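Local coordinates for protein cytochrome P450 (Rhodococcus erythropolis, PDB 3WEC) that hydroxylates the quinoline nitrogen of aurachin alkaloids as a heme-dependent monooxygenase, a step essential for their antibiotic activity, at residues R32-L37 with I48-T53; E83-P86 with G90-I93; S126-V131 with L371-R376; M265-S270 with E389-K394. One frame throughout, in Å; residues are numbered along the deposited sequence.

Running from the N terminus, contact 1 closes a short loop, joining helix 27-36 to the stretch that follows strand 47-49 after a β-hairpin. Contact 2 comes next in series and closes a smaller loop still, wholly within the connection between helices 73-81 and 107-121. The last two contacts span much longer distances in sequence and cross, because their segments alternate along the chain. Contact 3 ties helix 128-141 to helix 364-381, while contact 4 ties helix 240-271 to the arm beyond strand 384-387. These two also meet in space, where L375 and F374 of contact 3 pack on M265 of contact 4, whereas contacts 2 and 3 lie on opposite sides of the chain's centre.

Contact 1 of 4, residues R32-L37 with I48-T53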
loop_
_atom_site.group_PDB
_atom_site.type_symbol
_atom_site.label_atom_id
_atom_site.label_comp_id
_atom_site.label_asym_id
_atom_site.label_seq_id
_atom_site.Cartn_x
_atom_site.Cartn_y
_atom_site.Cartn_z
ATOM N N ARG A 32 -5.662 2.446 23.508
ATOM C CA ARG A 32 -4.827 2.231 24.705
ATOM C C ARG A 32 -3.462 2.882 24.512
ATOM O O ARG A 32 -3.050 3.681 25.332
ATOM C CB ARG A 32 -4.643 0.732 25.032
ATOM C CG ARG A 32 -5.800 0.027 25.733
ATOM C CD ARG A 32 -5.293 -1.203 26.471
ATOM N NE ARG A 32 -4.811 -0.831 27.802
ATOM C CZ ARG A 32 -3.936 -1.517 28.537
ATOM N NH1 ARG A 32 -3.392 -2.634 28.073
ATOM N NH2 ARG A 32 -3.586 -1.072 29.738
ATOM N N LEU A 33 -2.782 2.549 23.413
ATOM C CA LEU A 33 -1.495 3.166 23.047
ATOM C C LEU A 33 -1.445 4.706 23.086
ATOM O O LEU A 33 -0.516 5.272 23.649
ATOM C CB LEU A 33 -1.024 2.683 21.666
ATOM C CG LEU A 33 -0.186 1.402 21.649
ATOM C CD1 LEU A 33 0.197 1.020 20.223
ATOM C CD2 LEU A 33 1.055 1.520 22.520
ATOM N N ARG A 34 -2.414 5.370 22.464
ATOM C CA ARG A 34 -2.426 6.837 22.424
ATOM C C ARG A 34 -2.678 7.491 23.799
ATOM O O ARG A 34 -2.012 8.469 24.140
ATOM C CB ARG A 34 -3.418 7.344 21.378
ATOM C CG ARG A 34 -3.089 6.915 19.954
ATOM C CD ARG A 34 -3.827 7.768 18.936
ATOM N NE ARG A 34 -5.275 7.648 19.084
ATOM C CZ ARG A 34 -5.985 6.621 18.636
ATOM N NH1 ARG A 34 -5.400 5.618 18.001
ATOM N NH2 ARG A 34 -7.290 6.603 18.801
ATOM N N THR A 35 -3.619 6.962 24.590
ATOM C CA THR A 35 -3.896 7.527 25.931
ATOM C C THR A 35 -2.758 7.257 26.923
ATOM O O THR A 35 -2.450 8.116 27.766
ATOM C CB THR A 35 -5.226 7.022 26.556
ATOM O OG1 THR A 35 -6.282 7.092 25.598
ATOM C CG2 THR A 35 -5.623 7.862 27.781
ATOM N N GLU A 36 -2.131 6.082 26.819
ATOM C CA GLU A 36 -1.187 5.609 27.851
ATOM C C GLU A 36 0.295 5.556 27.446
ATOM O O GLU A 36 1.157 5.999 28.215
ATOM C CB GLU A 36 -1.630 4.237 28.382
ATOM C CG GLU A 36 -3.023 4.239 28.998
ATOM C CD GLU A 36 -3.718 2.890 28.920
ATOM O OE1 GLU A 36 -4.861 2.842 28.407
ATOM O OE2 GLU A 36 -3.125 1.886 29.380
ATOM N N LEU A 37 0.573 5.025 26.244
ATOM C CA LEU A 37 1.932 4.682 25.794
ATOM C C LEU A 37 2.146 5.077 24.316
ATOM O O LEU A 37 2.194 4.213 23.422
ATOM C CB LEU A 37 2.150 3.177 25.995
ATOM C CG LEU A 37 3.507 2.469 25.921
ATOM C CD1 LEU A 37 4.387 2.751 27.136
ATOM C CD2 LEU A 37 3.261 0.973 25.767
ATOM N N ILE A 48 7.642 1.895 18.342
ATOM C CA ILE A 48 6.261 1.968 17.842
ATOM C C ILE A 48 5.712 3.342 18.164
ATOM O O ILE A 48 5.827 3.794 19.288
ATOM C CB ILE A 48 5.350 0.882 18.469
ATOM C CG1 ILE A 48 6.026 -0.499 18.462
ATOM C CG2 ILE A 48 4.014 0.799 17.748
ATOM C CD1 ILE A 48 6.334 -1.096 17.090
ATOM N N VAL A 49 5.126 4.015 17.183
ATOM C CA VAL A 49 4.675 5.404 17.365
ATOM C C VAL A 49 3.185 5.535 17.017
ATOM O O VAL A 49 2.773 5.119 15.924
ATOM C CB VAL A 49 5.505 6.381 16.497
ATOM C CG1 VAL A 49 4.915 7.786 16.550
ATOM C CG2 VAL A 49 6.955 6.411 16.952
ATOM N N ALA A 50 2.392 6.118 17.934
ATOM C CA ALA A 50 0.925 6.010 17.856
ATOM C C ALA A 50 0.128 7.319 17.638
ATOM O O ALA A 50 -1.007 7.289 17.142
ATOM C CB ALA A 50 0.394 5.254 19.083
ATOM N N ASP A 51 0.719 8.455 18.014
ATOM C CA ASP A 51 0.017 9.722 17.955
ATOM C C ASP A 51 0.190 10.443 16.638
ATOM O O ASP A 51 1.302 10.549 16.129
ATOM C CB ASP A 51 0.457 10.643 19.113
ATOM C CG ASP A 51 1.958 10.921 19.104
ATOM O OD1 ASP A 51 2.340 12.111 19.130
ATOM O OD2 ASP A 51 2.748 9.944 19.072
ATOM N N TYR A 52 -0.914 10.974 16.115
ATOM C CA TYR A 52 -0.868 11.830 14.926
ATOM C C TYR A 52 0.386 12.707 14.848
ATOM O O TYR A 52 1.155 12.598 13.893
ATOM C CB TYR A 52 -2.111 12.735 14.783
ATOM C CG TYR A 52 -2.093 13.568 13.486
ATOM C CD1 TYR A 52 -2.242 12.947 12.233
ATOM C CD2 TYR A 52 -1.918 14.974 13.513
ATOM C CE1 TYR A 52 -2.215 13.680 11.049
ATOM C CE2 TYR A 52 -1.892 15.719 12.326
ATOM C CZ TYR A 52 -2.047 15.058 11.099
ATOM O OH TYR A 52 -2.030 15.757 9.922
ATOM N N THR A 53 0.609 13.559 15.835
ATOM C CA THR A 53 1.637 14.592 15.646
ATOM C C THR A 53 3.043 14.014 15.439
ATOM O O THR A 53 3.720 14.406 14.490
ATOM C CB THR A 53 1.614 15.698 16.721
ATOM O OG1 THR A 53 0.260 16.094 16.966
ATOM C CG2 THR A 53 2.402 16.920 16.241
#
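L33 and R34, neighbours on the last turn of helix 27-36, meet the chain around A50, where strand 47-49 gives way to a turn before helix 52-60. The two backbones come close, with the CA atoms of R34 and A50 5.7 Å apart, and the small side chain of alanine suits so narrow a gap. Its methyl group, A50 CB, lies 3.9 Å from L33 CB and 4.0 Å from R34 CG, so it sits beside the bases of two longer side chains. The methylenes of R34 then run past the backbone carbonyl, with R34 CD 3.4 Å from A50 O. With CG beside the backbone N (chi1 -62°) and a further bend at chi3, the arginine turns its guanidinium group beyond the alanine. There R34 NH1 bonds to S330 OG, which is also hydrogen-bonded to A50 O, so one serine hydroxyl links the arginine to the carbonyl its methylenes pass.

Further out, L33 also packs on H40 of strand 39-41, a buried setting in keeping with a branched aliphatic side chain. On the other segment, A50 pairs through its backbone with P38, and V49 pairs with M325 and L327. D51 occupies the N-cap position of helix 52-60; its short side chain caps a backbone N in the first turn, and D51 OD1 also bonds S54 OG. The packing of L33 and R34 on A50, and of L33 on H40, joins the first helix to the hairpin of strands 39-41 and 47-49 at the edge of the mixed β-sheet, on the β-rich, N-terminal side of the cytochrome P450 fold.

Contact 2 of 4, residues E83-P86 with G90-I93; sequences EDMP and GLGI
M85 and L91 face each other across a bend of loop, and the methionine side chain can be followed outward from its base. M85 CB lies 3.8 Å from L91 CD2. One bond further, M85 CG is 4.1 Å from the other branch, L91 CD1. The chain then bends twice, at chi2 (-58°) and chi3 (-71°): M85 SD stands farther off and carries the chain round to CE. This brings the terminal methyl back to the leucine fork, with M85 CE 3.7 Å from L91 CD1 and 4.1 Å from L91 CD2. The unbranched, flexible methionine suits this place because it can fold its methyl back onto the two branches of L91, the two side chains passing at a slant. No hydrogen bond joins the segments, and what holds them together is apolar contact.

One branch of L91 has a polar neighbour as well: L91 CD2 stands 3.3 Å from P86 O, at the backbone just after the methionine. P86, with no backbone N-H to satisfy, fits an irregular segment and packs its ring on F190 and I192. Ahead of L91, G90 has positive phi (88°), where a side chain would press on the carbonyl O of the preceding residue.

Both M85 and L91 also touch F74 of helix 73-81, and M85 reaches T78 and F190, so the pair belongs to a wider, largely apolar cluster. The M85 side chain lies about 8 Å from the bound aurachin intermediate, consistent with a second-shell place in the connection between the B' and C helices, which commonly borders the substrate pocket in cytochromes P450.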
loop_
_atom_site.group_PDB
_atom_site.type_symbol
_atom_site.label_atom_id
_atom_site.label_comp_id
_atom_site.label_asym_id
_atom_site.label_seq_id
_atom_site.Cartn_x
_atom_site.Cartn_y
_atom_site.Cartn_z
ATOM N N GLU A 83 13.586 -17.369 12.460
ATOM C CA GLU A 83 13.127 -17.771 11.131
ATOM C C GLU A 83 13.769 -16.926 10.010
ATOM O O GLU A 83 14.121 -15.765 10.222
ATOM C CB GLU A 83 11.600 -17.649 11.078
ATOM C CG GLU A 83 10.899 -18.574 10.092
ATOM C CD GLU A 83 10.941 -20.034 10.511
ATOM O OE1 GLU A 83 10.957 -20.325 11.737
ATOM O OE2 GLU A 83 10.969 -20.894 9.601
ATOM N N ASP A 84 13.923 -17.510 8.826
ATOM C CA ASP A 84 14.496 -16.798 7.673
ATOM C C ASP A 84 13.478 -15.780 7.133
ATOM O O ASP A 84 12.297 -16.058 7.134
ATOM C CB ASP A 84 14.816 -17.789 6.547
ATOM C CG ASP A 84 16.176 -18.482 6.683
ATOM O OD1 ASP A 84 16.913 -18.359 7.700
ATOM O OD2 ASP A 84 16.520 -19.176 5.702
ATOM N N MET A 85 13.949 -14.615 6.681
ATOM C CA MET A 85 13.129 -13.654 5.926
ATOM C C MET A 85 12.465 -14.284 4.709
ATOM O O MET A 85 13.133 -14.922 3.916
ATOM C CB MET A 85 13.977 -12.466 5.428
ATOM C CG MET A 85 14.205 -11.325 6.419
ATOM S SD MET A 85 12.705 -10.552 7.059
ATOM C CE MET A 85 12.071 -9.638 5.645
ATOM N N PRO A 86 11.145 -14.079 4.548
ATOM C CA PRO A 86 10.390 -14.377 3.326
ATOM C C PRO A 86 10.819 -13.398 2.233
ATOM O O PRO A 86 11.432 -12.380 2.563
ATOM C CB PRO A 86 8.944 -14.099 3.748
ATOM C CG PRO A 86 9.066 -13.081 4.824
ATOM C CD PRO A 86 10.275 -13.483 5.585
ATOM N N GLY A 90 12.830 -4.647 -0.803
ATOM C CA GLY A 90 13.692 -3.986 0.175
ATOM C C GLY A 90 14.612 -4.866 1.030
ATOM O O GLY A 90 15.426 -4.351 1.809
ATOM N N LEU A 91 14.462 -6.187 0.918
ATOM C CA LEU A 91 15.629 -7.064 0.994
ATOM C C LEU A 91 16.304 -6.741 -0.335
ATOM O O LEU A 91 17.434 -7.165 -0.616
ATOM C CB LEU A 91 15.218 -8.533 1.030
ATOM C CG LEU A 91 15.131 -9.341 2.324
ATOM C CD1 LEU A 91 14.920 -8.485 3.568
ATOM C CD2 LEU A 91 14.063 -10.428 2.174
ATOM N N GLY A 92 15.581 -5.959 -1.137
ATOM C CA GLY A 92 16.027 -5.511 -2.446
ATOM C C GLY A 92 16.269 -6.695 -3.347
ATOM O O GLY A 92 15.737 -7.777 -3.119
ATOM N N ILE A 93 17.061 -6.495 -4.385
ATOM C CA ILE A 93 17.527 -7.621 -5.188
ATOM C C ILE A 93 19.062 -7.639 -5.175
ATOM O O ILE A 93 19.704 -6.754 -5.747
ATOM C CB ILE A 93 16.895 -7.656 -6.619
ATOM C CG1 ILE A 93 17.225 -6.394 -7.429
ATOM C CG2 ILE A 93 15.378 -7.866 -6.533
ATOM C CD1 ILE A 93 17.281 -6.620 -8.924
#

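Contact 3 of 4, residues S126-V131 with L371-R376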
loop_
_atom_site.group_PDB
_atom_site.type_symbol
_atom_site.label_atom_id
_atom_site.label_comp_id
_atom_site.label_asym_id
_atom_site.label_seq_id
_atom_site.Cartn_x
_atom_site.Cartn_y
_atom_site.Cartn_z
ATOM N N SER A 126 -5.956 11.199 -19.999
ATOM C CA SER A 126 -6.078 10.427 -21.226
ATOM C C SER A 126 -6.305 8.928 -20.967
ATOM O O SER A 126 -6.942 8.259 -21.768
ATOM C CB SER A 126 -4.860 10.664 -22.130
ATOM O OG SER A 126 -4.358 9.441 -22.637
ATOM N N MET A 127 -5.797 8.407 -19.856
ATOM C CA MET A 127 -5.891 7.005 -19.444
ATOM C C MET A 127 -7.121 6.737 -18.566
ATOM O O MET A 127 -7.366 5.595 -18.154
ATOM C CB MET A 127 -4.637 6.666 -18.630
ATOM C CG MET A 127 -3.937 5.369 -19.010
ATOM S SD MET A 127 -3.489 5.393 -20.747
ATOM C CE MET A 127 -2.854 3.731 -20.947
ATOM N N ASP A 128 -7.844 7.804 -18.229
ATOM C CA ASP A 128 -8.991 7.753 -17.336
ATOM C C ASP A 128 -10.089 6.775 -17.761
ATOM O O ASP A 128 -10.678 6.102 -16.899
ATOM C CB ASP A 128 -9.615 9.140 -17.179
ATOM C CG ASP A 128 -10.660 9.186 -16.065
ATOM O OD1 ASP A 128 -11.707 9.809 -16.272
ATOM O OD2 ASP A 128 -10.441 8.598 -14.987
ATOM N N ASP A 129 -10.375 6.731 -19.071
ATOM C CA ASP A 129 -11.382 5.828 -19.661
ATOM C C ASP A 129 -11.118 4.370 -19.297
ATOM O O ASP A 129 -12.037 3.594 -19.019
ATOM C CB ASP A 129 -11.454 5.997 -21.194
ATOM C CG ASP A 129 -12.577 6.931 -21.643
ATOM O OD1 ASP A 129 -13.227 7.559 -20.783
ATOM O OD2 ASP A 129 -12.838 7.026 -22.869
ATOM N N ILE A 130 -9.855 3.990 -19.262
ATOM C CA ILE A 130 -9.550 2.610 -18.968
ATOM C C ILE A 130 -9.613 2.308 -17.446
ATOM O O ILE A 130 -9.820 1.150 -17.047
ATOM C CB ILE A 130 -8.232 2.163 -19.645
ATOM C CG1 ILE A 130 -7.098 2.149 -18.648
ATOM C CG2 ILE A 130 -7.938 2.985 -20.913
ATOM C CD1 ILE A 130 -7.004 0.819 -17.936
ATOM N N VAL A 131 -9.469 3.337 -16.607
ATOM C CA VAL A 131 -9.660 3.159 -15.160
ATOM C C VAL A 131 -11.132 2.907 -14.872
ATOM O O VAL A 131 -11.481 1.976 -14.133
ATOM C CB VAL A 131 -9.189 4.372 -14.334
ATOM C CG1 VAL A 131 -9.529 4.164 -12.860
ATOM C CG2 VAL A 131 -7.686 4.597 -14.513
ATOM N N LEU A 371 -10.078 4.344 -6.838
ATOM C CA LEU A 371 -10.939 4.136 -5.709
ATOM C C LEU A 371 -12.207 4.953 -5.882
ATOM O O LEU A 371 -13.281 4.469 -5.552
ATOM C CB LEU A 371 -10.196 4.488 -4.397
ATOM C CG LEU A 371 -9.176 3.426 -3.931
ATOM C CD1 LEU A 371 -8.336 3.938 -2.766
ATOM C CD2 LEU A 371 -9.836 2.111 -3.571
ATOM N N GLN A 372 -12.066 6.164 -6.432
ATOM C CA GLN A 372 -13.195 7.077 -6.737
ATOM C C GLN A 372 -14.108 6.592 -7.815
ATOM O O GLN A 372 -15.333 6.690 -7.653
ATOM C CB GLN A 372 -12.702 8.456 -7.146
ATOM C CG GLN A 372 -12.043 9.166 -5.982
ATOM C CD GLN A 372 -11.315 10.398 -6.404
ATOM O OE1 GLN A 372 -11.314 10.754 -7.586
ATOM N NE2 GLN A 372 -10.702 11.076 -5.442
ATOM N N HIS A 373 -13.539 6.107 -8.919
ATOM C CA HIS A 373 -14.350 5.490 -9.980
ATOM C C HIS A 373 -15.020 4.249 -9.474
ATOM O O HIS A 373 -16.125 3.917 -9.917
ATOM C CB HIS A 373 -13.506 5.080 -11.178
ATOM C CG HIS A 373 -13.096 6.207 -12.051
ATOM N ND1 HIS A 373 -13.962 6.866 -12.824
ATOM C CD2 HIS A 373 -11.846 6.758 -12.291
ATOM C CE1 HIS A 373 -13.310 7.817 -13.516
ATOM N NE2 HIS A 373 -12.008 7.745 -13.182
ATOM N N PHE A 374 -14.332 3.518 -8.595
ATOM C CA PHE A 374 -14.921 2.286 -8.082
ATOM C C PHE A 374 -16.138 2.592 -7.222
ATOM O O PHE A 374 -17.165 1.941 -7.379
ATOM C CB PHE A 374 -13.930 1.460 -7.278
ATOM C CG PHE A 374 -14.523 0.190 -6.710
ATOM C CD1 PHE A 374 -14.518 -0.975 -7.449
ATOM C CD2 PHE A 374 -15.061 0.163 -5.429
ATOM C CE1 PHE A 374 -15.049 -2.150 -6.937
ATOM C CE2 PHE A 374 -15.567 -1.013 -4.909
ATOM C CZ PHE A 374 -15.593 -2.159 -5.669
ATOM N N LEU A 375 -15.998 3.559 -6.308
ATOM C CA LEU A 375 -17.061 3.933 -5.402
ATOM C C LEU A 375 -18.270 4.534 -6.197
ATOM O O LEU A 375 -19.419 4.180 -5.927
ATOM C CB LEU A 375 -16.528 4.902 -4.340
ATOM C CG LEU A 375 -17.226 5.083 -2.982
ATOM C CD1 LEU A 375 -17.097 6.520 -2.506
ATOM C CD2 LEU A 375 -18.670 4.631 -2.945
ATOM N N ARG A 376 -17.974 5.397 -7.178
ATOM C CA ARG A 376 -18.966 6.043 -8.033
ATOM C C ARG A 376 -19.829 5.026 -8.792
ATOM O O ARG A 376 -21.047 5.190 -8.880
ATOM C CB ARG A 376 -18.340 7.016 -9.040
ATOM C CG ARG A 376 -19.397 7.610 -9.973
ATOM C CD ARG A 376 -18.909 8.696 -10.936
ATOM N NE ARG A 376 -18.338 9.837 -10.231
ATOM C CZ ARG A 376 -17.039 9.991 -9.990
ATOM N NH1 ARG A 376 -16.146 9.097 -10.422
ATOM N NH2 ARG A 376 -16.630 11.059 -9.329
#
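The imidazole of H373 and the carboxylate of D128 meet with their planes 42° apart. The acid comes to the edge of the ring, tilted somewhat from its plane, and H373 NE2 donates to D128 OD2 over a modelled distance of 2.5 Å, which is very short. The bond is bent, with an N-H...O angle of 139°; the nitrogen meets OD2 on the syn side, a little out of the carboxylate plane. A chi1 of -170° swings the D128 carboxylate away from its own N and out toward the histidine. A carboxylate partner would probably favour a protonated imidazole. V131, one turn further along, comes obliquely to the same ring, V131 CG1 lying 3.5 Å from H373 CD2, and the two side chains cross at about a right angle. In the P450 fold these are the D and L helices, members of the conserved core bundle with E and I; the L helix, residues 364-381, begins just after the heme-ligating C361. Histidine suits this place because it can donate a hydrogen bond from NE2 and offer carbon atoms to apolar neighbours. L132 and A135 touch it too, continuing the apolar surface of helix 128-141.

Contact 4 of 4, residues M265-S270 with E389-K394; sequences MLITFS and EPINYK
I267 and I391 meet end to end, the first from helix 240-271 and the second from an extended arm without regular structure. The end methyl of I391 does most of the touching: I391 CD1 is 3.3 Å from I267 CG2, tighter than usual for two carbons, and 3.7 Å from I267 CG1. With CG1 beside the backbone N in I267 (chi1 -58°), its CG2 is left to meet that methyl while CD1 extends past it. I267 CD1 then comes within 4.1 Å of I391 CG2 and 4.0 Å of Y393 OH, the tyrosine arriving from the opposite direction. Helix 240-271 is the long central helix of the cytochrome P450 fold, and the arm leads on from strand 384-387 of the small two-stranded C-terminal sheet, so the contact joins that sheet to the central helix. Isoleucine suits both places, its two branches filling the gap between helix and arm. Nearby, E389 OE1 forms a salt bridge with R271 NE, and S270 OG bonds to V387 N, so the C-terminal end of the helix is bonded to the end of strand 384-387 and to E389 just beyond it. I391 CG2 also covers one face of the Y393 ring, 3.8 Å above its plane and toward the rim, and R400 makes a cation-pi contact with that ring.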
loop_
_atom_site.group_PDB
_atom_site.type_symbol
_atom_site.label_atom_id
_atom_site.label_comp_id
_atom_site.label_asym_id
_atom_site.label_seq_id
_atom_site.Cartn_x
_atom_site.Cartn_y
_atom_site.Cartn_z
ATOM N N MET A 265 -13.240 -1.032 2.044
ATOM C CA MET A 265 -14.309 -0.090 1.670
ATOM C C MET A 265 -15.650 -0.776 1.773
ATOM O O MET A 265 -16.596 -0.260 2.390
ATOM C CB MET A 265 -14.125 0.432 0.241
ATOM C CG MET A 265 -15.169 1.465 -0.149
ATOM S SD MET A 265 -14.956 2.023 -1.834
ATOM C CE MET A 265 -13.682 3.250 -1.631
ATOM N N LEU A 266 -15.701 -1.959 1.176
ATOM C CA LEU A 266 -16.858 -2.856 1.225
ATOM C C LEU A 266 -17.350 -3.178 2.666
ATOM O O LEU A 266 -18.500 -2.909 3.020
ATOM C CB LEU A 266 -16.512 -4.123 0.431
ATOM C CG LEU A 266 -16.961 -4.278 -1.028
ATOM C CD1 LEU A 266 -17.716 -3.075 -1.634
ATOM C CD2 LEU A 266 -15.870 -4.752 -1.951
ATOM N N ILE A 267 -16.445 -3.712 3.488
ATOM C CA ILE A 267 -16.695 -3.990 4.905
ATOM C C ILE A 267 -17.244 -2.750 5.605
ATOM O O ILE A 267 -18.157 -2.852 6.382
ATOM C CB ILE A 267 -15.391 -4.447 5.619
ATOM C CG1 ILE A 267 -14.800 -5.693 4.937
ATOM C CG2 ILE A 267 -15.609 -4.661 7.121
ATOM C CD1 ILE A 267 -13.360 -6.008 5.281
ATOM N N THR A 268 -16.655 -1.583 5.334
ATOM C CA THR A 268 -17.060 -0.326 6.008
ATOM C C THR A 268 -18.455 0.203 5.599
ATOM O O THR A 268 -19.244 0.616 6.446
ATOM C CB THR A 268 -15.961 0.744 5.814
ATOM O OG1 THR A 268 -14.701 0.186 6.153
ATOM C CG2 THR A 268 -16.193 1.973 6.680
ATOM N N PHE A 269 -18.785 0.188 4.317
ATOM C CA PHE A 269 -20.166 0.539 3.936
ATOM C C PHE A 269 -21.225 -0.510 4.330
ATOM O O PHE A 269 -22.406 -0.186 4.422
ATOM C CB PHE A 269 -20.256 0.917 2.451
ATOM C CG PHE A 269 -19.624 2.248 2.126
ATOM C CD1 PHE A 269 -20.026 3.408 2.778
ATOM C CD2 PHE A 269 -18.643 2.348 1.163
ATOM C CE1 PHE A 269 -19.452 4.633 2.484
ATOM C CE2 PHE A 269 -18.060 3.575 0.866
ATOM C CZ PHE A 269 -18.468 4.717 1.522
ATOM N N SER A 270 -20.807 -1.746 4.585
ATOM C CA SER A 270 -21.680 -2.796 5.110
ATOM C C SER A 270 -22.007 -2.467 6.564
ATOM O O SER A 270 -23.160 -2.540 7.008
ATOM C CB SER A 270 -20.993 -4.165 5.036
ATOM O OG SER A 270 -21.876 -5.224 5.404
ATOM N N GLU A 389 -20.175 -11.406 8.220
ATOM C CA GLU A 389 -19.298 -11.312 9.391
ATOM C C GLU A 389 -19.226 -12.710 10.049
ATOM O O GLU A 389 -20.213 -13.463 9.980
ATOM C CB GLU A 389 -19.876 -10.287 10.386
ATOM C CG GLU A 389 -20.192 -8.897 9.820
ATOM C CD GLU A 389 -18.994 -7.949 9.789
ATOM O OE1 GLU A 389 -19.170 -6.781 9.399
ATOM O OE2 GLU A 389 -17.876 -8.340 10.163
ATOM N N PRO A 390 -18.077 -13.068 10.689
ATOM C CA PRO A 390 -16.867 -12.264 10.875
ATOM C C PRO A 390 -15.927 -12.316 9.690
ATOM O O PRO A 390 -15.995 -13.227 8.859
ATOM C CB PRO A 390 -16.189 -12.918 12.073
ATOM C CG PRO A 390 -16.602 -14.347 11.991
ATOM C CD PRO A 390 -17.995 -14.352 11.423
ATOM N N ILE A 391 -15.027 -11.347 9.636
ATOM C CA ILE A 391 -14.088 -11.274 8.548
ATOM C C ILE A 391 -12.728 -11.872 8.910
ATOM O O ILE A 391 -12.153 -11.555 9.958
ATOM C CB ILE A 391 -13.950 -9.820 8.058
ATOM C CG1 ILE A 391 -15.296 -9.351 7.502
ATOM C CG2 ILE A 391 -12.889 -9.731 6.980
ATOM C CD1 ILE A 391 -15.582 -7.921 7.814
ATOM N N ASN A 392 -12.237 -12.740 8.022
ATOM C CA ASN A 392 -10.881 -13.258 8.049
ATOM C C ASN A 392 -9.934 -12.330 7.287
ATOM O O ASN A 392 -10.141 -12.052 6.111
ATOM C CB ASN A 392 -10.861 -14.660 7.427
ATOM C CG ASN A 392 -11.633 -15.672 8.261
ATOM O OD1 ASN A 392 -11.420 -15.781 9.476
ATOM N ND2 ASN A 392 -12.527 -16.423 7.616
ATOM N N TYR A 393 -8.901 -11.867 7.983
ATOM C CA TYR A 393 -7.907 -10.967 7.451
ATOM C C TYR A 393 -6.651 -11.692 6.976
ATOM O O TYR A 393 -6.284 -12.709 7.533
ATOM C CB TYR A 393 -7.559 -9.916 8.504
ATOM C CG TYR A 393 -8.668 -8.937 8.665
ATOM C CD1 TYR A 393 -8.697 -7.781 7.888
ATOM C CD2 TYR A 393 -9.704 -9.149 9.579
ATOM C CE1 TYR A 393 -9.733 -6.867 8.010
ATOM C CE2 TYR A 393 -10.742 -8.227 9.710
ATOM C CZ TYR A 393 -10.748 -7.088 8.909
ATOM O OH TYR A 393 -11.747 -6.136 8.987
ATOM N N LYS A 394 -6.027 -11.164 5.921
ATOM C CA LYS A 394 -4.758 -11.675 5.400
ATOM C C LYS A 394 -3.679 -11.680 6.498
ATOM O O LYS A 394 -3.715 -10.862 7.420
ATOM C CB LYS A 394 -4.306 -10.873 4.171
ATOM C CG LYS A 394 -4.859 -11.402 2.845
ATOM C CD LYS A 394 -4.647 -10.473 1.645
ATOM C CE LYS A 394 -4.697 -11.342 0.373
ATOM N NZ LYS A 394 -4.971 -10.627 -0.916
#